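Local coordinates for protein transferrin (Manduca sexta, PDB 6WB6) that binds a single ferric ion together with a carbonate anion and transports iron as a secreted, glycosylated insect transferrin, at residues A[224-227]-A[228-232]; A[331-335]-A[336-340]; A[251-254]-A[255-259]. All blocks are in the same frame, centred on the assembly; numbering follows the deposited sequence.

Contact 1: residues A[224-227]-A[228-232]; sequences IFTR and KFFGL
R227 and L232 meet across the C-terminal end of helix 223-229, a local helix-ending contact in the iron-binding lobe, beside the sheet that carries strands 90-97 and 249-252. The backbone gives the evidence: L232 N bonds to R227 O at 2.8 Å and G231 N to K228 O at 2.9 Å, while G231 takes a positive phi of 67°. One turn earlier the regular pattern still holds, with K228 N on I224 O and F229 N on F225 O. F230 is the first residue to leave helical angles, and its N keeps weak bonds to T226 O and R227 O. Side chains also meet at the helix end. CB of L232 lies over one face of the R227 guanidinium, 3.9 Å from NH2, and the two chains cross at about a right angle; NE of R227 is held by P233 O. Along the flank, I224 and K228 run side by side, CG1 of I224 lying 3.7 Å from CE of K228. The lysine, extended beyond CG, carries NZ on to a salt bridge with E82. On the inner side, CG2 of T226 reaches the ring edge of F230, 3.9 Å from CE2, and F225 meets the ring of the iron ligand Y204. Paired 6→1 and 5→2 backbone bonds around a left-handed glycine identify a Schellman motif, with G231 as its C' residue.

Contact 2: residues A[331-335]-A[336-340]; sequences DYLNK and ANYTE. With NAG (2-acetamido-2-deoxy-beta-D-glucopyranose), chain C.
L333 O is gripped by two backbone amides from opposite faces of its carbonyl plane: Y338 N at 3.0 Å and A336 N at 3.1 Å from the oxygen. The first approaches with a nearly straight N-H...O angle of 159°, tilted from the plane, whereas the second stands well above it. A third amide, N337 N, bonds to N334 O at 2.8 Å and closes a type I turn over residues 334-337. Together with the positive phi of N337 (57°), the bonds Y338 N to L333 O and N337 N to N334 O make a Schellman motif at the end of helix 329-334, from which the chain goes on toward helix 338-342.

Side chains tie the two helices across this bend. The hydroxyl OG1 of T339 donates to OD1 of N334 over 2.8 Å, meeting the amide oxygen with a modest tilt from its plane. With chi1 of -45°, OG1 lies beside the threonine's own backbone N, where it also sits 3.2 Å from CB of L333. Farther up the leucine, CD2 makes a looser apolar contact with CD2 of Y338, at 4.2 Å. The Y338 ring leads away from the turn, and its OH bonds to N121, a residue of the carbonate pocket.

On the outer side N337 carries the glycan: ND2 is joined covalently to C1 of the N-acetylglucosamine. ND2 also bonds to W268 O, giving the glycosylated amide a protein partner. The sugar's acetamido methyl C8 comes within 3.5 Å of K335 O.

The bend packs against several elements at once. L333 and Y338 rest on helix 58-65, Y338 and E340 touch helix 121-131, Y332 and K335 lean on strand 320-327, and A336 bonds through its backbone to A270 of strand 269-271.

Contact 3: residues A[251-254]-A[255-259]; sequences YLCV and DGSKA
C253 and A259 form the close-packed side of this hairpin, with SG of the cysteine 3.7 Å from CB of the alanine. The same SG is disulfide-bonded to C266, its first torsion (chi1 -48°) placing sulfur beside the backbone N. Y251 and A259 are an antiparallel hydrogen-bonded pair, each N lying 3.0 Å from the other's O. L252 and K258 form the next, non-hydrogen-bonded pair; CD1 of L252 bends back to within 3.5 Å of S257 O, while its side chain also packs on I94, I102 and L105. C253 N extends the ladder with a very straight bond to S257 O, 2.9 Å long at 175°. The turn is tight as well: G256 N bonds to C253 O at 2.7 Å from above the carbonyl plane, and G256 has a positive phi.

On the solvent side the contact loosens. D255 is exposed, and its OD2 receives a weak bond from S257 OG. V254, partly exposed, points its CB away from the 255-259 segment and touches two N-acetylglucosamine residues of the glycan. Strands 249-252 and 258-260 thus make a beta hairpin of the mixed sheet of a transferrin lobe, with C253, just after the first strand, linked by a disulfide to C266.

Along the chain contact 1 comes first, then contact 3, then contact 2, all within the N-terminal transferrin-like range. Contacts 1 and 3 touch although their centres are 18 Å apart: CG2 of T226 packs at 3.8 Å from CE1 of Y251, so helix 223-229 lies against strand 249-252, the next strand in sequence. Contact 2 is separate, its centre 25 Å from that of contact 1 and 21 Å from that of contact 3, with nearest atoms about 15 and 7 Å away. The glycan on N337 spans the smaller separation by reaching V254. Side chains of F225 and Y338 each lie about 8 Å from the ferric ion, so contacts 1 and 2 are near the metal site.

Contact 1: residues A[224-227]-A[228-232]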
loop_
_atom_site.group_PDB
_atom_site.type_symbol
_atom_site.label_atom_id
_atom_site.label_comp_id
_atom_site.label_asym_id
_atom_site.label_seq_id
_atom_site.Cartn_x
_atom_site.Cartn_y
_atom_site.Cartn_z
ATOM N N ILE A 224 14.422 -19.422 -16.722
ATOM C CA ILE A 224 14.295 -18.937 -18.080
ATOM C C ILE A 224 15.327 -17.858 -18.344
ATOM O O ILE A 224 15.938 -17.822 -19.422
ATOM C CB ILE A 224 12.854 -18.462 -18.345
ATOM C CG1 ILE A 224 12.689 -18.076 -19.800
ATOM C CG2 ILE A 224 12.466 -17.293 -17.439
ATOM C CD1 ILE A 224 11.221 -17.930 -20.235
ATOM N N PHE A 225 15.570 -16.979 -17.357
ATOM C CA PHE A 225 16.636 -15.997 -17.521
ATOM C C PHE A 225 18.000 -16.636 -17.388
ATOM O O PHE A 225 18.974 -16.114 -17.939
ATOM C CB PHE A 225 16.504 -14.850 -16.518
ATOM C CG PHE A 225 15.605 -13.750 -16.994
ATOM C CD1 PHE A 225 14.259 -13.822 -16.779
ATOM C CD2 PHE A 225 16.108 -12.663 -17.681
ATOM C CE1 PHE A 225 13.427 -12.854 -17.225
ATOM C CE2 PHE A 225 15.261 -11.669 -18.129
ATOM C CZ PHE A 225 13.922 -11.775 -17.903
ATOM N N THR A 226 18.105 -17.757 -16.676
ATOM C CA THR A 226 19.397 -18.433 -16.608
ATOM C C THR A 226 19.720 -19.089 -17.949
ATOM O O THR A 226 20.827 -18.948 -18.480
ATOM C CB THR A 226 19.400 -19.464 -15.488
ATOM O OG1 THR A 226 19.102 -18.827 -14.235
ATOM C CG2 THR A 226 20.746 -20.160 -15.392
ATOM N N ARG A 227 18.744 -19.773 -18.529
ATOM C CA ARG A 227 18.959 -20.414 -19.812
ATOM C C ARG A 227 19.256 -19.387 -20.904
ATOM O O ARG A 227 20.198 -19.556 -21.675
ATOM C CB ARG A 227 17.741 -21.265 -20.140
ATOM C CG ARG A 227 17.658 -22.448 -19.240
ATOM C CD ARG A 227 16.569 -23.420 -19.652
ATOM N NE ARG A 227 16.829 -24.010 -20.955
ATOM C CZ ARG A 227 17.651 -25.027 -21.163
ATOM N NH1 ARG A 227 18.299 -25.578 -20.149
ATOM N NH2 ARG A 227 17.808 -25.488 -22.397
ATOM N N LYS A 228 18.508 -18.290 -20.949
ATOM C CA LYS A 228 18.741 -17.307 -22.001
ATOM C C LYS A 228 20.063 -16.580 -21.816
ATOM O O LYS A 228 20.698 -16.189 -22.801
ATOM C CB LYS A 228 17.608 -16.295 -22.038
ATOM C CG LYS A 228 16.301 -16.922 -22.338
ATOM C CD LYS A 228 15.212 -15.890 -22.504
ATOM C CE LYS A 228 13.977 -16.580 -22.966
ATOM N NZ LYS A 228 12.813 -15.681 -22.855
ATOM N N PHE A 229 20.487 -16.393 -20.570
ATOM C CA PHE A 229 21.765 -15.747 -20.315
ATOM C C PHE A 229 22.872 -16.494 -21.033
ATOM O O PHE A 229 23.830 -15.885 -21.495
ATOM C CB PHE A 229 22.026 -15.695 -18.802
ATOM C CG PHE A 229 23.292 -14.953 -18.400
ATOM C CD1 PHE A 229 23.339 -13.571 -18.404
ATOM C CD2 PHE A 229 24.402 -15.646 -17.969
ATOM C CE1 PHE A 229 24.493 -12.905 -18.010
ATOM C CE2 PHE A 229 25.554 -14.995 -17.584
ATOM C CZ PHE A 229 25.601 -13.628 -17.605
ATOM N N PHE A 230 22.731 -17.810 -21.159
ATOM C CA PHE A 230 23.708 -18.657 -21.817
ATOM C C PHE A 230 23.289 -19.042 -23.223
ATOM O O PHE A 230 23.765 -20.050 -23.749
ATOM C CB PHE A 230 23.940 -19.898 -20.969
ATOM C CG PHE A 230 24.474 -19.586 -19.591
ATOM C CD1 PHE A 230 25.737 -19.054 -19.429
ATOM C CD2 PHE A 230 23.707 -19.815 -18.466
ATOM C CE1 PHE A 230 26.213 -18.781 -18.179
ATOM C CE2 PHE A 230 24.181 -19.542 -17.228
ATOM C CZ PHE A 230 25.434 -19.022 -17.075
ATOM N N GLY A 231 22.371 -18.289 -23.818
ATOM C CA GLY A 231 21.942 -18.559 -25.181
ATOM C C GLY A 231 21.180 -19.850 -25.341
ATOM O O GLY A 231 20.994 -20.325 -26.471
ATOM N N LEU A 232 20.728 -20.431 -24.247
ATOM C CA LEU A 232 20.107 -21.736 -24.361
ATOM C C LEU A 232 18.634 -21.608 -24.717
ATOM O O LEU A 232 18.004 -20.586 -24.425
ATOM C CB LEU A 232 20.263 -22.505 -23.066
ATOM C CG LEU A 232 21.711 -22.900 -22.794
ATOM C CD1 LEU A 232 21.835 -23.436 -21.382
ATOM C CD2 LEU A 232 22.158 -23.945 -23.777
#

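Contact 2: residues A[331-335]-A[336-340]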
loop_
_atom_site.group_PDB
_atom_site.type_symbol
_atom_site.label_atom_id
_atom_site.label_comp_id
_atom_site.label_asym_id
_atom_site.label_seq_id
_atom_site.Cartn_x
_atom_site.Cartn_y
_atom_site.Cartn_z
ATOM N N ASP A 331 -3.373 -27.711 -2.668
ATOM C CA ASP A 331 -2.581 -28.729 -3.350
ATOM C C ASP A 331 -1.893 -28.141 -4.568
ATOM O O ASP A 331 -0.772 -28.544 -4.918
ATOM C CB ASP A 331 -3.459 -29.908 -3.753
ATOM C CG ASP A 331 -4.017 -30.635 -2.552
ATOM O OD1 ASP A 331 -3.334 -30.644 -1.518
ATOM O OD2 ASP A 331 -5.128 -31.183 -2.640
ATOM N N TYR A 332 -2.559 -27.191 -5.224
ATOM C CA TYR A 332 -1.925 -26.448 -6.299
ATOM C C TYR A 332 -0.699 -25.709 -5.792
ATOM O O TYR A 332 0.368 -25.748 -6.415
ATOM C CB TYR A 332 -2.929 -25.460 -6.876
ATOM C CG TYR A 332 -2.421 -24.648 -8.048
ATOM C CD1 TYR A 332 -2.246 -25.227 -9.292
ATOM C CD2 TYR A 332 -2.138 -23.302 -7.909
ATOM C CE1 TYR A 332 -1.822 -24.492 -10.364
ATOM C CE2 TYR A 332 -1.698 -22.544 -8.988
ATOM C CZ TYR A 332 -1.541 -23.151 -10.209
ATOM O OH TYR A 332 -1.087 -22.429 -11.297
ATOM N N LEU A 333 -0.843 -25.004 -4.661
ATOM C CA LEU A 333 0.283 -24.258 -4.117
ATOM C C LEU A 333 1.343 -25.193 -3.572
ATOM O O LEU A 333 2.544 -24.951 -3.761
ATOM C CB LEU A 333 -0.179 -23.309 -3.022
ATOM C CG LEU A 333 -1.134 -22.209 -3.453
ATOM C CD1 LEU A 333 -1.582 -21.460 -2.225
ATOM C CD2 LEU A 333 -0.530 -21.290 -4.421
ATOM N N ASN A 334 0.917 -26.263 -2.894
ATOM C CA ASN A 334 1.865 -27.210 -2.327
ATOM C C ASN A 334 2.835 -27.728 -3.378
ATOM O O ASN A 334 4.033 -27.835 -3.116
ATOM C CB ASN A 334 1.132 -28.383 -1.695
ATOM C CG ASN A 334 0.655 -28.089 -0.288
ATOM O OD1 ASN A 334 0.886 -27.007 0.265
ATOM N ND2 ASN A 334 -0.017 -29.061 0.299
ATOM N N LYS A 335 2.345 -28.087 -4.562
ATOM C CA LYS A 335 3.240 -28.796 -5.464
ATOM C C LYS A 335 4.288 -27.873 -6.069
ATOM O O LYS A 335 5.181 -28.336 -6.803
ATOM C CB LYS A 335 2.438 -29.501 -6.568
ATOM C CG LYS A 335 1.600 -28.580 -7.449
ATOM C CD LYS A 335 0.789 -29.371 -8.459
ATOM C CE LYS A 335 0.018 -28.467 -9.381
ATOM N NZ LYS A 335 0.899 -27.712 -10.327
ATOM N N ALA A 336 4.196 -26.581 -5.775
ATOM C CA ALA A 336 5.213 -25.630 -6.151
ATOM C C ALA A 336 6.156 -25.336 -4.996
ATOM O O ALA A 336 7.121 -24.594 -5.187
ATOM C CB ALA A 336 4.569 -24.336 -6.634
ATOM N N ASN A 337 5.915 -25.949 -3.830
ATOM C CA ASN A 337 6.500 -25.532 -2.554
ATOM C C ASN A 337 6.168 -24.081 -2.234
ATOM O O ASN A 337 6.926 -23.389 -1.558
ATOM C CB ASN A 337 8.011 -25.732 -2.534
ATOM C CG ASN A 337 8.400 -27.196 -2.600
ATOM O OD1 ASN A 337 7.666 -28.070 -2.142
ATOM N ND2 ASN A 337 9.556 -27.471 -3.168
ATOM N N TYR A 338 5.039 -23.592 -2.720
ATOM C CA TYR A 338 4.777 -22.168 -2.613
ATOM C C TYR A 338 3.903 -21.816 -1.421
ATOM O O TYR A 338 3.827 -20.643 -1.062
ATOM C CB TYR A 338 4.142 -21.658 -3.919
ATOM C CG TYR A 338 4.253 -20.171 -4.099
ATOM C CD1 TYR A 338 5.459 -19.592 -4.435
ATOM C CD2 TYR A 338 3.151 -19.349 -3.939
ATOM C CE1 TYR A 338 5.568 -18.239 -4.618
ATOM C CE2 TYR A 338 3.251 -17.980 -4.108
ATOM C CZ TYR A 338 4.473 -17.437 -4.461
ATOM O OH TYR A 338 4.607 -16.089 -4.619
ATOM N N THR A 339 3.225 -22.786 -0.810
ATOM C CA THR A 339 2.491 -22.469 0.415
ATOM C C THR A 339 3.465 -22.039 1.503
ATOM O O THR A 339 3.221 -21.060 2.219
ATOM C CB THR A 339 1.667 -23.672 0.875
ATOM O OG1 THR A 339 0.982 -24.251 -0.240
ATOM C CG2 THR A 339 0.646 -23.235 1.935
ATOM N N GLU A 340 4.596 -22.747 1.600
ATOM C CA GLU A 340 5.690 -22.370 2.499
ATOM C C GLU A 340 6.061 -20.910 2.344
ATOM O O GLU A 340 6.223 -20.179 3.334
ATOM C CB GLU A 340 6.922 -23.233 2.195
ATOM C CG GLU A 340 6.736 -24.701 2.429
ATOM C CD GLU A 340 7.919 -25.519 1.920
ATOM O OE1 GLU A 340 9.041 -25.335 2.438
ATOM O OE2 GLU A 340 7.715 -26.333 0.994
HETATM C C1 NAG C . 9.954 -28.844 -3.212
HETATM C C2 NAG C . 10.666 -29.163 -4.513
HETATM C C3 NAG C . 11.389 -30.515 -4.526
HETATM C C4 NAG C . 12.122 -30.817 -3.215
HETATM C C5 NAG C . 11.341 -30.351 -1.987
HETATM C C6 NAG C . 12.254 -30.318 -0.783
HETATM C C7 NAG C . 9.530 -28.024 -6.376
HETATM C C8 NAG C . 8.590 -28.259 -7.517
HETATM N N2 NAG C . 9.705 -29.091 -5.597
HETATM O O3 NAG C . 12.330 -30.456 -5.608
HETATM O O4 NAG C . 12.277 -32.225 -2.988
HETATM O O5 NAG C . 10.833 -29.025 -2.117
HETATM O O6 NAG C . 13.326 -29.451 -1.133
HETATM O O7 NAG C . 10.087 -26.948 -6.207
#

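Contact 3: residues A[251-254]-A[255-259]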
loop_
_atom_site.group_PDB
_atom_site.type_symbol
_atom_site.label_atom_id
_atom_site.label_comp_id
_atom_site.label_asym_id
_atom_site.label_seq_id
_atom_site.Cartn_x
_atom_site.Cartn_y
_atom_site.Cartn_z
ATOM N N TYR A 251 23.734 -24.926 -11.476
ATOM C CA TYR A 251 22.734 -24.782 -10.445
ATOM C C TYR A 251 23.274 -25.455 -9.197
ATOM O O TYR A 251 23.951 -26.475 -9.274
ATOM C CB TYR A 251 21.412 -25.425 -10.838
ATOM C CG TYR A 251 20.776 -24.914 -12.088
ATOM C CD1 TYR A 251 20.323 -23.613 -12.193
ATOM C CD2 TYR A 251 20.561 -25.766 -13.150
ATOM C CE1 TYR A 251 19.720 -23.166 -13.353
ATOM C CE2 TYR A 251 19.960 -25.343 -14.292
ATOM C CZ TYR A 251 19.538 -24.045 -14.400
ATOM O OH TYR A 251 18.934 -23.651 -15.569
ATOM N N LEU A 252 22.969 -24.887 -8.044
ATOM C CA LEU A 252 23.198 -25.543 -6.773
ATOM C C LEU A 252 21.858 -26.105 -6.306
ATOM O O LEU A 252 20.870 -25.362 -6.198
ATOM C CB LEU A 252 23.790 -24.561 -5.765
ATOM C CG LEU A 252 24.017 -25.097 -4.351
ATOM C CD1 LEU A 252 25.141 -26.123 -4.302
ATOM C CD2 LEU A 252 24.312 -23.949 -3.373
ATOM N N CYS A 253 21.816 -27.419 -6.077
ATOM C CA CYS A 253 20.598 -28.123 -5.696
ATOM C C CYS A 253 20.471 -28.226 -4.176
ATOM O O CYS A 253 21.453 -28.106 -3.438
ATOM C CB CYS A 253 20.579 -29.510 -6.335
ATOM S SG CYS A 253 20.982 -29.505 -8.112
ATOM N N VAL A 254 19.230 -28.417 -3.699
ATOM C CA VAL A 254 19.038 -28.564 -2.250
ATOM C C VAL A 254 19.908 -29.699 -1.716
ATOM O O VAL A 254 20.381 -29.646 -0.578
ATOM C CB VAL A 254 17.552 -28.783 -1.891
ATOM C CG1 VAL A 254 17.370 -28.893 -0.345
ATOM C CG2 VAL A 254 16.705 -27.664 -2.427
ATOM N N ASP A 255 20.108 -30.745 -2.513
ATOM C CA ASP A 255 21.113 -31.789 -2.302
ATOM C C ASP A 255 22.424 -31.276 -1.703
ATOM O O ASP A 255 23.120 -31.991 -0.969
ATOM C CB ASP A 255 21.401 -32.441 -3.669
ATOM C CG ASP A 255 21.366 -33.937 -3.630
ATOM O OD1 ASP A 255 21.577 -34.519 -2.548
ATOM O OD2 ASP A 255 21.136 -34.535 -4.699
ATOM N N GLY A 256 22.774 -30.035 -2.015
ATOM C CA GLY A 256 24.131 -29.579 -1.927
ATOM C C GLY A 256 24.949 -29.899 -3.154
ATOM O O GLY A 256 26.097 -29.458 -3.240
ATOM N N SER A 257 24.396 -30.664 -4.096
ATOM C CA SER A 257 25.077 -31.040 -5.322
ATOM C C SER A 257 24.962 -29.925 -6.353
ATOM O O SER A 257 24.206 -28.971 -6.195
ATOM C CB SER A 257 24.501 -32.340 -5.891
ATOM O OG SER A 257 23.128 -32.218 -6.234
ATOM N N LYS A 258 25.754 -30.041 -7.404
ATOM C CA LYS A 258 25.670 -29.164 -8.558
ATOM C C LYS A 258 25.041 -29.934 -9.707
ATOM O O LYS A 258 25.138 -31.162 -9.780
ATOM C CB LYS A 258 27.052 -28.634 -8.946
ATOM C CG LYS A 258 27.672 -27.796 -7.842
ATOM C CD LYS A 258 29.016 -27.277 -8.240
ATOM C CE LYS A 258 29.834 -26.988 -7.045
ATOM N NZ LYS A 258 31.282 -26.774 -7.390
ATOM N N ALA A 259 24.335 -29.211 -10.564
ATOM C CA ALA A 259 23.734 -29.751 -11.771
ATOM C C ALA A 259 24.041 -28.807 -12.923
ATOM O O ALA A 259 24.079 -27.587 -12.723
ATOM C CB ALA A 259 22.215 -29.897 -11.623
#